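Local coordinates for inactive glucansucrase (PDB 5JBD), which belongs to glycosyl hydrolase family 70, whose members are built round a TIM barrel, and carries a bound calcium ion, at residues Y99-G104 with Y110-D115. Numbering follows the deposited sequence.
Sequences YFVNNG and YGLTKD
Val-101, in the last turn of helix 90-101, sends its two methyls onto different parts of the chain at 110-115. CG1, anti to the backbone N (chi1 170°), meets the backbone there, 3.5 Å from the carbonyl O of Thr-113. CG2 instead faces Leu-112, resting 3.9 Å from its CB and nearly as close to CD2. The two side chains cross at about a right angle, and both residues are buried, so this apolar pair forms the inner part of the contact.

Toward the solvent, Asn-102 and Lys-114 meet without a direct hydrogen bond. Lys-114 runs extended beyond CG, and its aliphatic part passes obliquely across the amide of Asn-102. OD1 of Asn-102 lies 3.5 Å from CG of Lys-114, with CD and CE also within 4 Å, while ND2 of Asn-102 turns back to donate to the carbonyl O of Lys-98. The extended chain takes the ammonium group past the amide to a water, which accepts from NZ of Lys-114 at 3.1 Å and donates to the backbone O of Asn-102 at 3.0 Å. No direct hydrogen bond joins the segments; this water gives them a polar link.

Thr-113 occupies the N-cap position of the short, weakly bonded helix 114-117. Its side chain caps a backbone N farther along, and its own backbone N donates to OG1 of Thr-116, an exchange consistent with a capping box. The backbone N of Lys-114 donates to OE2 of Glu-106 in the intervening loop. The contact is plain packing that closes this five-residue loop, its centre about 48 Å from the centre of the chain. It joins the C-terminal end of helix 90-101 to the start of helix 114-117, whose Val-117 also touches Val-101 and Asn-102, while Phe-100 packs against helices 126-147 and 151-162.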
loop_
_atom_site.group_PDB
_atom_site.type_symbol
_atom_site.label_atom_id
_atom_site.label_comp_id
_atom_site.label_asym_id
_atom_site.label_seq_id
_atom_site.Cartn_x
_atom_site.Cartn_y
_atom_site.Cartn_z
ATOM N N TYR A 99 12.870 38.850 -8.403
ATOM C CA TYR A 99 13.026 37.584 -9.121
ATOM C C TYR A 99 12.919 37.782 -10.640
ATOM O O TYR A 99 13.815 37.361 -11.397
ATOM C CB TYR A 99 12.016 36.535 -8.634
ATOM C CG TYR A 99 12.232 35.178 -9.280
ATOM C CD1 TYR A 99 11.660 34.874 -10.517
ATOM C CD2 TYR A 99 13.052 34.228 -8.695
ATOM C CE1 TYR A 99 11.886 33.659 -11.144
ATOM C CE2 TYR A 99 13.268 32.994 -9.305
ATOM C CZ TYR A 99 12.693 32.722 -10.529
ATOM O OH TYR A 99 12.906 31.515 -11.152
ATOM N N PHE A 100 11.862 38.458 -11.084
ATOM C CA PHE A 100 11.676 38.681 -12.520
ATOM C C PHE A 100 12.772 39.522 -13.158
ATOM O O PHE A 100 13.313 39.147 -14.201
ATOM C CB PHE A 100 10.270 39.205 -12.834
ATOM C CG PHE A 100 9.295 38.094 -13.101
ATOM C CD1 PHE A 100 8.986 37.195 -12.104
ATOM C CD2 PHE A 100 8.755 37.898 -14.365
ATOM C CE1 PHE A 100 8.122 36.138 -12.342
ATOM C CE2 PHE A 100 7.891 36.844 -14.609
ATOM C CZ PHE A 100 7.571 35.964 -13.595
ATOM N N VAL A 101 13.159 40.616 -12.509
ATOM C CA VAL A 101 14.231 41.469 -13.049
ATOM C C VAL A 101 15.553 40.669 -13.165
ATOM O O VAL A 101 16.310 40.880 -14.115
ATOM C CB VAL A 101 14.381 42.788 -12.242
ATOM C CG1 VAL A 101 15.637 43.553 -12.637
ATOM C CG2 VAL A 101 13.156 43.674 -12.448
ATOM N N ASN A 102 15.785 39.725 -12.247
ATOM C CA ASN A 102 16.974 38.848 -12.287
ATOM C C ASN A 102 16.859 37.585 -13.169
ATOM O O ASN A 102 17.839 36.846 -13.294
ATOM C CB ASN A 102 17.401 38.454 -10.862
ATOM C CG ASN A 102 18.280 39.503 -10.209
ATOM O OD1 ASN A 102 19.483 39.565 -10.473
ATOM N ND2 ASN A 102 17.685 40.343 -9.361
ATOM N N ASN A 103 15.702 37.346 -13.791
ATOM C CA ASN A 103 15.486 36.149 -14.620
ATOM C C ASN A 103 14.828 36.474 -15.971
ATOM O O ASN A 103 13.845 35.847 -16.380
ATOM C CB ASN A 103 14.680 35.117 -13.829
ATOM C CG ASN A 103 15.505 34.453 -12.740
ATOM O OD1 ASN A 103 16.270 33.540 -13.017
ATOM N ND2 ASN A 103 15.375 34.930 -11.503
ATOM N N GLY A 104 15.409 37.452 -16.665
ATOM C CA GLY A 104 15.046 37.775 -18.040
ATOM C C GLY A 104 14.117 38.959 -18.281
ATOM O O GLY A 104 13.733 39.187 -19.420
ATOM N N TYR A 110 12.610 51.382 -18.163
ATOM C CA TYR A 110 11.444 51.317 -17.263
ATOM C C TYR A 110 11.829 51.238 -15.773
ATOM O O TYR A 110 11.016 50.819 -14.941
ATOM C CB TYR A 110 10.519 50.153 -17.688
ATOM C CG TYR A 110 9.867 50.423 -19.015
ATOM C CD1 TYR A 110 10.536 50.164 -20.209
ATOM C CD2 TYR A 110 8.608 51.009 -19.084
ATOM C CE1 TYR A 110 9.962 50.461 -21.439
ATOM C CE2 TYR A 110 8.020 51.310 -20.306
ATOM C CZ TYR A 110 8.698 51.032 -21.484
ATOM O OH TYR A 110 8.118 51.337 -22.693
ATOM N N GLY A 111 13.052 51.665 -15.439
ATOM C CA GLY A 111 13.524 51.739 -14.047
ATOM C C GLY A 111 13.770 50.407 -13.358
ATOM O O GLY A 111 13.748 50.338 -12.126
ATOM N N LEU A 112 14.030 49.362 -14.149
ATOM C CA LEU A 112 14.128 47.987 -13.652
ATOM C C LEU A 112 15.436 47.348 -14.085
ATOM O O LEU A 112 15.520 46.722 -15.138
ATOM C CB LEU A 112 12.941 47.160 -14.158
ATOM C CG LEU A 112 11.571 47.599 -13.639
ATOM C CD1 LEU A 112 10.453 46.963 -14.455
ATOM C CD2 LEU A 112 11.411 47.290 -12.152
ATOM N N THR A 113 16.466 47.548 -13.272
ATOM C CA THR A 113 17.764 46.892 -13.440
ATOM C C THR A 113 18.068 46.091 -12.187
ATOM O O THR A 113 17.389 46.237 -11.170
ATOM C CB THR A 113 18.905 47.905 -13.673
ATOM O OG1 THR A 113 19.080 48.736 -12.513
ATOM C CG2 THR A 113 18.612 48.776 -14.885
ATOM N N LYS A 114 19.101 45.259 -12.254
ATOM C CA LYS A 114 19.498 44.452 -11.093
ATOM C C LYS A 114 19.858 45.325 -9.890
ATOM O O LYS A 114 19.521 44.995 -8.753
ATOM C CB LYS A 114 20.637 43.504 -11.455
ATOM C CG LYS A 114 20.175 42.410 -12.401
ATOM C CD LYS A 114 21.293 41.498 -12.863
ATOM C CE LYS A 114 20.812 40.648 -14.027
ATOM N NZ LYS A 114 21.725 39.523 -14.351
ATOM N N ASP A 115 20.482 46.469 -10.141
ATOM C CA ASP A 115 20.782 47.393 -9.053
ATOM C C ASP A 115 19.591 48.179 -8.522
ATOM O O ASP A 115 19.526 48.394 -7.320
ATOM C CB ASP A 115 21.910 48.316 -9.445
ATOM C CG ASP A 115 23.203 47.586 -9.477
ATOM O OD1 ASP A 115 23.782 47.367 -8.390
ATOM O OD2 ASP A 115 23.586 47.169 -10.575
HETATM O O HOH W 1 19.835 37.317 -15.517
#